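Local coordinates for protein CDC25-like phosphatase YCH1 (Saccharomyces cerevisiae, PDB 3FS5) that acts as a protein phosphatase built on a single rhodanese-like domain related to the Cdc25 catalytic domain, at residues P32-D37 with L74-D79; W52-S57 with P63-E68; R127-Y132 with A140-D145. All coordinates share one frame; numbering follows the deposited sequence.

Contact 1 of 3, residues P32-D37 with L74-D79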
loop_
_atom_site.group_PDB
_atom_site.type_symbol
_atom_site.label_atom_id
_atom_site.label_comp_id
_atom_site.label_asym_id
_atom_site.label_seq_id
_atom_site.Cartn_x
_atom_site.Cartn_y
_atom_site.Cartn_z
ATOM N N PRO A 32 -4.365 0.022 -12.903
ATOM C CA PRO A 32 -4.999 0.310 -11.618
ATOM C C PRO A 32 -4.027 0.077 -10.465
ATOM O O PRO A 32 -2.983 -0.565 -10.629
ATOM C CB PRO A 32 -6.174 -0.659 -11.598
ATOM C CG PRO A 32 -5.616 -1.851 -12.294
ATOM C CD PRO A 32 -4.871 -1.243 -13.469
ATOM N N PHE A 33 -4.366 0.602 -9.295
ATOM C CA PHE A 33 -3.510 0.428 -8.128
ATOM C C PHE A 33 -4.377 0.228 -6.892
ATOM O O PHE A 33 -5.569 0.519 -6.909
ATOM C CB PHE A 33 -2.602 1.657 -7.954
ATOM C CG PHE A 33 -3.354 2.935 -7.682
ATOM C CD1 PHE A 33 -3.726 3.278 -6.385
ATOM C CD2 PHE A 33 -3.723 3.777 -8.728
ATOM C CE1 PHE A 33 -4.455 4.439 -6.135
ATOM C CE2 PHE A 33 -4.452 4.942 -8.489
ATOM C CZ PHE A 33 -4.820 5.273 -7.190
ATOM N N GLN A 34 -3.778 -0.296 -5.829
ATOM C CA GLN A 34 -4.491 -0.513 -4.582
ATOM C C GLN A 34 -3.535 -0.356 -3.410
ATOM O O GLN A 34 -2.513 -1.039 -3.332
ATOM C CB GLN A 34 -5.118 -1.910 -4.534
ATOM C CG GLN A 34 -5.826 -2.188 -3.206
ATOM C CD GLN A 34 -6.965 -1.208 -2.936
ATOM O OE1 GLN A 34 -7.072 -0.639 -1.846
ATOM N NE2 GLN A 34 -7.825 -1.021 -3.924
ATOM N N VAL A 35 -3.878 0.549 -2.501
ATOM C CA VAL A 35 -3.063 0.810 -1.325
ATOM C C VAL A 35 -3.419 -0.152 -0.199
ATOM O O VAL A 35 -4.598 -0.355 0.104
ATOM C CB VAL A 35 -3.271 2.264 -0.818
ATOM C CG1 VAL A 35 -2.547 2.473 0.511
ATOM C CG2 VAL A 35 -2.769 3.252 -1.857
ATOM N N VAL A 36 -2.401 -0.753 0.408
ATOM C CA VAL A 36 -2.612 -1.664 1.531
ATOM C C VAL A 36 -1.837 -1.121 2.732
ATOM O O VAL A 36 -0.603 -1.111 2.743
ATOM C CB VAL A 36 -2.121 -3.096 1.221
ATOM C CG1 VAL A 36 -2.429 -4.027 2.406
ATOM C CG2 VAL A 36 -2.804 -3.615 -0.038
ATOM N N ASP A 37 -2.582 -0.661 3.730
ATOM C CA ASP A 37 -2.038 -0.099 4.965
ATOM C C ASP A 37 -1.835 -1.267 5.936
ATOM O O ASP A 37 -2.804 -1.856 6.410
ATOM C CB ASP A 37 -3.056 0.914 5.511
ATOM C CG ASP A 37 -2.543 1.705 6.695
ATOM O OD1 ASP A 37 -3.079 2.808 6.926
ATOM O OD2 ASP A 37 -1.631 1.237 7.399
ATOM N N LEU A 74 -6.228 -10.105 -6.420
ATOM C CA LEU A 74 -6.321 -10.747 -7.728
ATOM C C LEU A 74 -7.703 -10.606 -8.348
ATOM O O LEU A 74 -7.841 -10.537 -9.569
ATOM C CB LEU A 74 -5.933 -12.226 -7.624
ATOM C CG LEU A 74 -4.446 -12.467 -7.338
ATOM C CD1 LEU A 74 -4.169 -13.954 -7.156
ATOM C CD2 LEU A 74 -3.619 -11.904 -8.495
ATOM N N GLU A 75 -8.723 -10.552 -7.501
ATOM C CA GLU A 75 -10.089 -10.405 -7.979
ATOM C C GLU A 75 -10.247 -9.018 -8.602
ATOM O O GLU A 75 -10.905 -8.855 -9.632
ATOM C CB GLU A 75 -11.063 -10.598 -6.817
ATOM C CG GLU A 75 -12.514 -10.688 -7.230
ATOM C CD GLU A 75 -13.367 -11.353 -6.168
ATOM O OE1 GLU A 75 -13.133 -12.550 -5.887
ATOM O OE2 GLU A 75 -14.262 -10.681 -5.612
ATOM N N LYS A 76 -9.626 -8.021 -7.979
ATOM C CA LYS A 76 -9.674 -6.651 -8.484
ATOM C C LYS A 76 -8.861 -6.547 -9.778
ATOM O O LYS A 76 -9.244 -5.843 -10.716
ATOM C CB LYS A 76 -9.099 -5.688 -7.434
ATOM C CG LYS A 76 -9.101 -4.210 -7.827
ATOM C CD LYS A 76 -8.606 -3.347 -6.660
ATOM C CE LYS A 76 -8.846 -1.849 -6.873
ATOM N NZ LYS A 76 -7.980 -1.260 -7.924
ATOM N N GLN A 77 -7.738 -7.257 -9.824
ATOM C CA GLN A 77 -6.869 -7.229 -10.998
ATOM C C GLN A 77 -7.561 -7.829 -12.221
ATOM O O GLN A 77 -7.462 -7.295 -13.328
ATOM C CB GLN A 77 -5.564 -7.982 -10.697
ATOM C CG GLN A 77 -4.503 -7.882 -11.794
ATOM C CD GLN A 77 -4.685 -8.909 -12.903
ATOM O OE1 GLN A 77 -4.141 -8.756 -13.999
ATOM N NE2 GLN A 77 -5.438 -9.966 -12.620
ATOM N N ALA A 78 -8.270 -8.934 -12.010
ATOM C CA ALA A 78 -8.975 -9.626 -13.087
ATOM C C ALA A 78 -9.919 -8.726 -13.893
ATOM O O ALA A 78 -10.017 -8.865 -15.110
ATOM C CB ALA A 78 -9.742 -10.810 -12.516
ATOM N N ASP A 79 -10.606 -7.804 -13.224
ATOM C CA ASP A 79 -11.528 -6.911 -13.918
ATOM C C ASP A 79 -10.904 -5.602 -14.376
ATOM O O ASP A 79 -11.602 -4.728 -14.894
ATOM C CB ASP A 79 -12.738 -6.606 -13.037
ATOM C CG ASP A 79 -13.627 -7.814 -12.839
ATOM O OD1 ASP A 79 -13.970 -8.469 -13.847
ATOM O OD2 ASP A 79 -13.986 -8.104 -11.678
#

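Contact 2 of 3, residues W52-S57 with P63-E68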
loop_
_atom_site.group_PDB
_atom_site.type_symbol
_atom_site.label_atom_id
_atom_site.label_comp_id
_atom_site.label_asym_id
_atom_site.label_seq_id
_atom_site.Cartn_x
_atom_site.Cartn_y
_atom_site.Cartn_z
ATOM N N TRP A 52 -6.791 -0.276 1.794
ATOM C CA TRP A 52 -7.309 -1.363 2.621
ATOM C C TRP A 52 -6.402 -1.528 3.835
ATOM O O TRP A 52 -5.186 -1.368 3.738
ATOM C CB TRP A 52 -7.369 -2.691 1.859
ATOM C CG TRP A 52 -8.246 -2.702 0.644
ATOM C CD1 TRP A 52 -9.254 -1.829 0.340
ATOM C CD2 TRP A 52 -8.192 -3.646 -0.431
ATOM N NE1 TRP A 52 -9.827 -2.173 -0.865
ATOM C CE2 TRP A 52 -9.195 -3.284 -1.358
ATOM C CE3 TRP A 52 -7.390 -4.764 -0.701
ATOM C CZ2 TRP A 52 -9.418 -4.001 -2.542
ATOM C CZ3 TRP A 52 -7.612 -5.479 -1.879
ATOM C CH2 TRP A 52 -8.619 -5.090 -2.784
ATOM N N HIS A 53 -7.002 -1.860 4.971
ATOM C CA HIS A 53 -6.266 -2.021 6.217
ATOM C C HIS A 53 -6.081 -3.493 6.597
ATOM O O HIS A 53 -7.033 -4.157 6.996
ATOM C CB HIS A 53 -7.014 -1.257 7.319
ATOM C CG HIS A 53 -6.357 -1.308 8.661
ATOM N ND1 HIS A 53 -4.999 -1.473 8.826
ATOM C CD2 HIS A 53 -6.872 -1.163 9.905
ATOM C CE1 HIS A 53 -4.705 -1.429 10.114
ATOM N NE2 HIS A 53 -5.824 -1.240 10.789
ATOM N N TYR A 54 -4.852 -3.988 6.439
ATOM C CA TYR A 54 -4.478 -5.370 6.771
ATOM C C TYR A 54 -3.228 -5.355 7.648
ATOM O O TYR A 54 -2.108 -5.250 7.140
ATOM C CB TYR A 54 -4.185 -6.190 5.501
ATOM C CG TYR A 54 -5.423 -6.652 4.769
ATOM C CD1 TYR A 54 -6.178 -5.762 4.011
ATOM C CD2 TYR A 54 -5.864 -7.972 4.868
ATOM C CE1 TYR A 54 -7.340 -6.168 3.372
ATOM C CE2 TYR A 54 -7.027 -8.391 4.231
ATOM C CZ TYR A 54 -7.761 -7.481 3.487
ATOM O OH TYR A 54 -8.926 -7.867 2.868
ATOM N N ALA A 55 -3.415 -5.472 8.960
ATOM C CA ALA A 55 -2.297 -5.438 9.902
ATOM C C ALA A 55 -1.203 -6.464 9.603
ATOM O O ALA A 55 -1.477 -7.651 9.413
ATOM C CB ALA A 55 -2.813 -5.623 11.332
ATOM N N TYR A 56 0.039 -5.995 9.575
ATOM C CA TYR A 56 1.184 -6.856 9.307
ATOM C C TYR A 56 1.255 -8.065 10.243
ATOM O O TYR A 56 1.482 -9.191 9.799
ATOM C CB TYR A 56 2.481 -6.063 9.437
ATOM C CG TYR A 56 3.712 -6.912 9.240
ATOM C CD1 TYR A 56 4.094 -7.333 7.972
ATOM C CD2 TYR A 56 4.483 -7.319 10.328
ATOM C CE1 TYR A 56 5.213 -8.135 7.785
ATOM C CE2 TYR A 56 5.605 -8.121 10.154
ATOM C CZ TYR A 56 5.964 -8.525 8.880
ATOM O OH TYR A 56 7.073 -9.316 8.695
ATOM N N SER A 57 1.068 -7.827 11.539
ATOM C CA SER A 57 1.131 -8.907 12.521
ATOM C C SER A 57 0.205 -10.061 12.178
ATOM O O SER A 57 0.591 -11.226 12.280
ATOM C CB SER A 57 0.790 -8.387 13.924
ATOM O OG SER A 57 1.775 -7.473 14.373
ATOM N N PRO A 63 -2.195 -17.359 7.954
ATOM C CA PRO A 63 -2.130 -17.677 6.523
ATOM C C PRO A 63 -3.449 -17.433 5.789
ATOM O O PRO A 63 -3.453 -17.101 4.603
ATOM C CB PRO A 63 -1.733 -19.150 6.522
ATOM C CG PRO A 63 -0.871 -19.255 7.743
ATOM C CD PRO A 63 -1.682 -18.482 8.758
ATOM N N GLU A 64 -4.562 -17.609 6.494
ATOM C CA GLU A 64 -5.881 -17.398 5.907
ATOM C C GLU A 64 -6.118 -15.917 5.654
ATOM O O GLU A 64 -6.794 -15.536 4.696
ATOM C CB GLU A 64 -6.978 -17.931 6.835
ATOM C CG GLU A 64 -6.979 -19.441 6.997
ATOM C CD GLU A 64 -7.073 -20.165 5.666
ATOM O OE1 GLU A 64 -8.041 -19.911 4.914
ATOM O OE2 GLU A 64 -6.177 -20.987 5.371
ATOM N N TYR A 65 -5.561 -15.085 6.528
ATOM C CA TYR A 65 -5.707 -13.645 6.403
ATOM C C TYR A 65 -4.933 -13.181 5.178
ATOM O O TYR A 65 -5.423 -12.364 4.401
ATOM C CB TYR A 65 -5.183 -12.949 7.661
ATOM C CG TYR A 65 -5.653 -11.518 7.803
ATOM C CD1 TYR A 65 -7.007 -11.199 7.704
ATOM C CD2 TYR A 65 -4.752 -10.487 8.066
ATOM C CE1 TYR A 65 -7.453 -9.891 7.866
ATOM C CE2 TYR A 65 -5.188 -9.175 8.233
ATOM C CZ TYR A 65 -6.540 -8.885 8.133
ATOM O OH TYR A 65 -6.980 -7.596 8.318
ATOM N N LEU A 66 -3.725 -13.708 5.006
ATOM C CA LEU A 66 -2.898 -13.353 3.857
ATOM C C LEU A 66 -3.586 -13.844 2.590
ATOM O O LEU A 66 -3.590 -13.162 1.563
ATOM C CB LEU A 66 -1.514 -13.999 3.971
ATOM C CG LEU A 66 -0.577 -13.833 2.765
ATOM C CD1 LEU A 66 -0.364 -12.361 2.465
ATOM C CD2 LEU A 66 0.752 -14.513 3.061
ATOM N N ARG A 67 -4.164 -15.038 2.670
ATOM C CA ARG A 67 -4.870 -15.625 1.540
ATOM C C ARG A 67 -6.045 -14.734 1.144
ATOM O O ARG A 67 -6.313 -14.536 -0.044
ATOM C CB ARG A 67 -5.368 -17.023 1.913
ATOM C CG ARG A 67 -6.133 -17.730 0.813
ATOM C CD ARG A 67 -6.666 -19.069 1.301
ATOM N NE ARG A 67 -7.483 -19.734 0.290
ATOM C CZ ARG A 67 -8.163 -20.858 0.499
ATOM N NH1 ARG A 67 -8.125 -21.446 1.687
ATOM N NH2 ARG A 67 -8.880 -21.395 -0.481
ATOM N N GLU A 68 -6.744 -14.198 2.143
ATOM C CA GLU A 68 -7.878 -13.311 1.891
ATOM C C GLU A 68 -7.433 -12.066 1.125
ATOM O O GLU A 68 -8.100 -11.639 0.184
ATOM C CB GLU A 68 -8.539 -12.879 3.206
ATOM C CG GLU A 68 -9.427 -11.646 3.054
ATOM C CD GLU A 68 -10.006 -11.156 4.369
ATOM O OE1 GLU A 68 -10.405 -9.972 4.432
ATOM O OE2 GLU A 68 -10.076 -11.949 5.333
HETATM O O HOH W 1 -9.121 -6.070 6.857
#

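Contact 3 of 3, residues R127-Y132 with A140-D145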
loop_
_atom_site.group_PDB
_atom_site.type_symbol
_atom_site.label_atom_id
_atom_site.label_comp_id
_atom_site.label_asym_id
_atom_site.label_seq_id
_atom_site.Cartn_x
_atom_site.Cartn_y
_atom_site.Cartn_z
ATOM N N ARG A 127 5.174 10.538 6.418
ATOM C CA ARG A 127 5.621 11.489 5.408
ATOM C C ARG A 127 4.417 11.940 4.597
ATOM O O ARG A 127 4.300 13.111 4.238
ATOM C CB ARG A 127 6.671 10.892 4.468
ATOM C CG ARG A 127 7.585 11.979 3.911
ATOM C CD ARG A 127 7.850 11.888 2.418
ATOM N NE ARG A 127 8.790 10.832 2.062
ATOM C CZ ARG A 127 9.458 10.787 0.912
ATOM N NH1 ARG A 127 10.291 9.784 0.665
ATOM N NH2 ARG A 127 9.308 11.753 0.013
ATOM N N TRP A 128 3.517 11.002 4.312
ATOM C CA TRP A 128 2.318 11.319 3.551
ATOM C C TRP A 128 1.535 12.480 4.165
ATOM O O TRP A 128 1.241 13.462 3.484
ATOM C CB TRP A 128 1.410 10.089 3.451
ATOM C CG TRP A 128 0.115 10.350 2.733
ATOM C CD1 TRP A 128 -1.078 10.698 3.293
ATOM C CD2 TRP A 128 -0.099 10.321 1.317
ATOM N NE1 TRP A 128 -2.025 10.889 2.314
ATOM C CE2 TRP A 128 -1.450 10.663 1.092
ATOM C CE3 TRP A 128 0.722 10.041 0.214
ATOM C CZ2 TRP A 128 -2.004 10.733 -0.193
ATOM C CZ3 TRP A 128 0.172 10.112 -1.066
ATOM C CH2 TRP A 128 -1.181 10.456 -1.255
ATOM N N GLN A 129 1.204 12.375 5.450
ATOM C CA GLN A 129 0.431 13.430 6.100
ATOM C C GLN A 129 1.139 14.781 6.181
ATOM O O GLN A 129 0.484 15.821 6.198
ATOM C CB GLN A 129 -0.027 12.986 7.505
ATOM C CG GLN A 129 1.060 12.836 8.565
ATOM C CD GLN A 129 1.520 14.163 9.155
ATOM O OE1 GLN A 129 0.706 15.029 9.488
ATOM N NE2 GLN A 129 2.830 14.321 9.301
ATOM N N SER A 130 2.467 14.782 6.216
ATOM C CA SER A 130 3.194 16.044 6.306
ATOM C C SER A 130 2.971 16.865 5.039
ATOM O O SER A 130 3.190 18.073 5.027
ATOM C CB SER A 130 4.693 15.797 6.501
ATOM O OG SER A 130 5.296 15.303 5.315
ATOM N N VAL A 131 2.518 16.204 3.979
ATOM C CA VAL A 131 2.282 16.877 2.707
ATOM C C VAL A 131 0.813 16.922 2.302
ATOM O O VAL A 131 0.325 17.957 1.852
ATOM C CB VAL A 131 3.065 16.187 1.558
ATOM C CG1 VAL A 131 2.839 16.931 0.252
ATOM C CG2 VAL A 131 4.542 16.138 1.890
ATOM N N TYR A 132 0.111 15.805 2.468
ATOM C CA TYR A 132 -1.293 15.715 2.071
ATOM C C TYR A 132 -2.273 15.447 3.209
ATOM O O TYR A 132 -3.455 15.188 2.966
ATOM C CB TYR A 132 -1.455 14.620 1.015
ATOM C CG TYR A 132 -0.536 14.769 -0.179
ATOM C CD1 TYR A 132 0.472 13.839 -0.427
ATOM C CD2 TYR A 132 -0.669 15.848 -1.056
ATOM C CE1 TYR A 132 1.326 13.976 -1.517
ATOM C CE2 TYR A 132 0.182 15.998 -2.151
ATOM C CZ TYR A 132 1.177 15.058 -2.376
ATOM O OH TYR A 132 2.021 15.200 -3.457
ATOM N N ALA A 140 -8.126 10.332 4.497
ATOM C CA ALA A 140 -9.365 10.132 5.245
ATOM C C ALA A 140 -9.142 9.941 6.743
ATOM O O ALA A 140 -8.127 9.385 7.165
ATOM C CB ALA A 140 -10.115 8.932 4.681
ATOM N N GLY A 141 -10.105 10.408 7.536
ATOM C CA GLY A 141 -10.039 10.278 8.984
ATOM C C GLY A 141 -8.851 10.941 9.659
ATOM O O GLY A 141 -8.416 10.506 10.725
ATOM N N TYR A 142 -8.338 12.008 9.059
ATOM C CA TYR A 142 -7.183 12.704 9.606
ATOM C C TYR A 142 -7.508 13.482 10.880
ATOM O O TYR A 142 -8.512 14.197 10.946
ATOM C CB TYR A 142 -6.614 13.653 8.555
ATOM C CG TYR A 142 -5.315 14.311 8.947
ATOM C CD1 TYR A 142 -4.193 13.546 9.274
ATOM C CD2 TYR A 142 -5.188 15.699 8.942
ATOM C CE1 TYR A 142 -2.976 14.149 9.579
ATOM C CE2 TYR A 142 -3.976 16.310 9.246
ATOM C CZ TYR A 142 -2.876 15.531 9.560
ATOM O OH TYR A 142 -1.672 16.133 9.844
ATOM N N LEU A 143 -6.654 13.330 11.888
ATOM C CA LEU A 143 -6.821 14.019 13.164
ATOM C C LEU A 143 -5.605 14.908 13.394
ATOM O O LEU A 143 -4.603 14.475 13.966
ATOM C CB LEU A 143 -6.958 13.003 14.295
ATOM C CG LEU A 143 -8.162 12.064 14.187
ATOM C CD1 LEU A 143 -8.099 11.019 15.284
ATOM C CD2 LEU A 143 -9.452 12.864 14.288
ATOM N N PRO A 144 -5.683 16.171 12.946
ATOM C CA PRO A 144 -4.621 17.177 13.060
ATOM C C PRO A 144 -3.995 17.276 14.443
ATOM O O PRO A 144 -2.781 17.430 14.574
ATOM C CB PRO A 144 -5.330 18.472 12.663
ATOM C CG PRO A 144 -6.379 18.001 11.709
ATOM C CD PRO A 144 -6.912 16.777 12.405
ATOM N N ASP A 145 -4.831 17.191 15.471
ATOM C CA ASP A 145 -4.369 17.285 16.850
ATOM C C ASP A 145 -3.254 16.309 17.208
ATOM O O ASP A 145 -2.270 16.688 17.843
ATOM C CB ASP A 145 -5.543 17.078 17.806
ATOM C CG ASP A 145 -5.874 18.326 18.591
ATOM O OD1 ASP A 145 -5.023 18.761 19.399
ATOM O OD2 ASP A 145 -6.981 18.875 18.397
#

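Contact 1 of 3, residues P32-D37 with L74-D79
The backbones of Q34 and K76 stay well apart, with CA atoms 8.9 Å from each other, while P32 and Q77 come to 7.8 Å between theirs. This is strand against helix in the rhodanese fold: strand 33-37, lying between strands 84-88 and 52-53 of the parallel sheet, faces the last turn of helix 63-78. A side chain has to bridge that separation, and K76 does so, contributing 77 of the 153 Å² buried here.

K76 has CG anti to its backbone N (chi1 -179°) and runs out straight as far as CE. Only the last torsion bends, swinging NZ to the carbonyl of F33, where K76 NZ donates a hydrogen bond to F33 O over 3.2 Å. The ammonium approaches from above the carbonyl plane, 52° out of it, and not along a lone pair; its charge would probably polarise that peptide group. On the way, CD and CE of K76 pass across the end of the Q34 side chain at about a right angle. F33 points its CB away from the helix, so that it offers its carbonyl here and not its side chain. The K76 side chain also touches L84 of the neighbouring strand 84-88. P32 borders the charged end, its CB 4.1 Å from K76 NZ.

Contact 2 of 3, residues W52-S57 with P63-E68
Y54 reaches helix 63-78 with the CD2/CE2 side of its ring and its hydroxyl, meeting Y65 with the first and E68 with the second. The setting is the start of the beta-alpha-beta crossover that leaves edge strand 52-53 of the rhodanese sheet: the chain turns at A55, the N-cap of helix 56-61, and comes back as helix 63-78.

The two tyrosines use different first torsions. Y54 has CG beside the backbone N and anti to the carbonyl carbon (chi1 -78°), whereas Y65 sends its ring out anti to N, back toward the strand end. The rings meet obliquely, planes 35° apart and centroids 5.0 Å from each other. CD2 of Y54 lies over one face of Y65, offset toward the rim and 3.5 Å from Y65 CZ; the backbone N of A55 comes to the edge of that ring. R58 makes a cation-pi contact with Y65 as well.

E68, extended beyond CG, carries its carboxylate to the Y54 hydroxyl. Y54 OH donates to E68 OE1 over 3.0 Å, meeting it on the anti side, 29° out of the carboxylate plane; R72 also bonds this hydroxyl. A phenylalanine in place of Y54 would probably leave E68 OE1 and R72 without this shared partner. Finally, a water over the centre of the Y54 ring bridges the two segments, donating to H53 O at 2.8 Å and hydrogen-bonded to Y65 OH at 3.0 Å.

Contact 3 of 3, residues R127-Y132 with A140-D145
The ring of Y142 presents its edge to Q129, whose OE1 lies near the ring plane, while the backbone N of P144 sits 4.0 Å above one face, offset toward the rim. W147 also stacks on this ring. Amide and ring planes are 27° apart, although the two side chains cross at about a right angle. The pair joins helix 124-132 of the rhodanese fold to the C-terminal tail, just after short strand 139-140 pairs antiparallel with strand 47-48.

Two more flat groups lie on the helix itself. Y132 places CD1 over the rim of one face of the W128 indole, and V131 CG1 rests over the centre of one face of the Y132 ring, 3.5 Å above it. H18 stacks with Y132, tying this end of the helix to helix 14-23.

Across the contact a single hydrogen bond does the polar work: Y142 OH donates to Q129 OE1 over a short 2.6 Å. It arrives in the carbonyl plane with a C=O...O angle of 157°. Q129 gets there with CG between the backbone N and the carbonyl carbon (chi1 69°) and a second bend at chi2, folding the amide back along the helix. That fold also lets NE2 donate to S126 O, so both ends of the amide are held and its rotation is fixed. Next to the bond, the closest carbon-carbon approach is Q129 CB to Y142 CE1, 3.8 Å.

How the contacts relate
After strand 10-12 and helix 14-23 the chain lays down strand 33-37, and later edge strand 52-53 beside it, then enters helix 56-61 and helix 63-78. Contact 2 closes a loop of five residues within the longer one that contact 1 closes. Contact 2 uses the start of helix 63-78 and contact 1 its end, and they meet through strand pairing: V35 and D37 are backbone partners of W52. Contact 3 comes later, in series: it closes its own loop of seven residues, which takes in the start of strand 139-140, and joins helix 124-132 to the segment leading into helix 144-147. Its centre is about 24 Å from each of theirs, opposite contact 1 across the chain's centre.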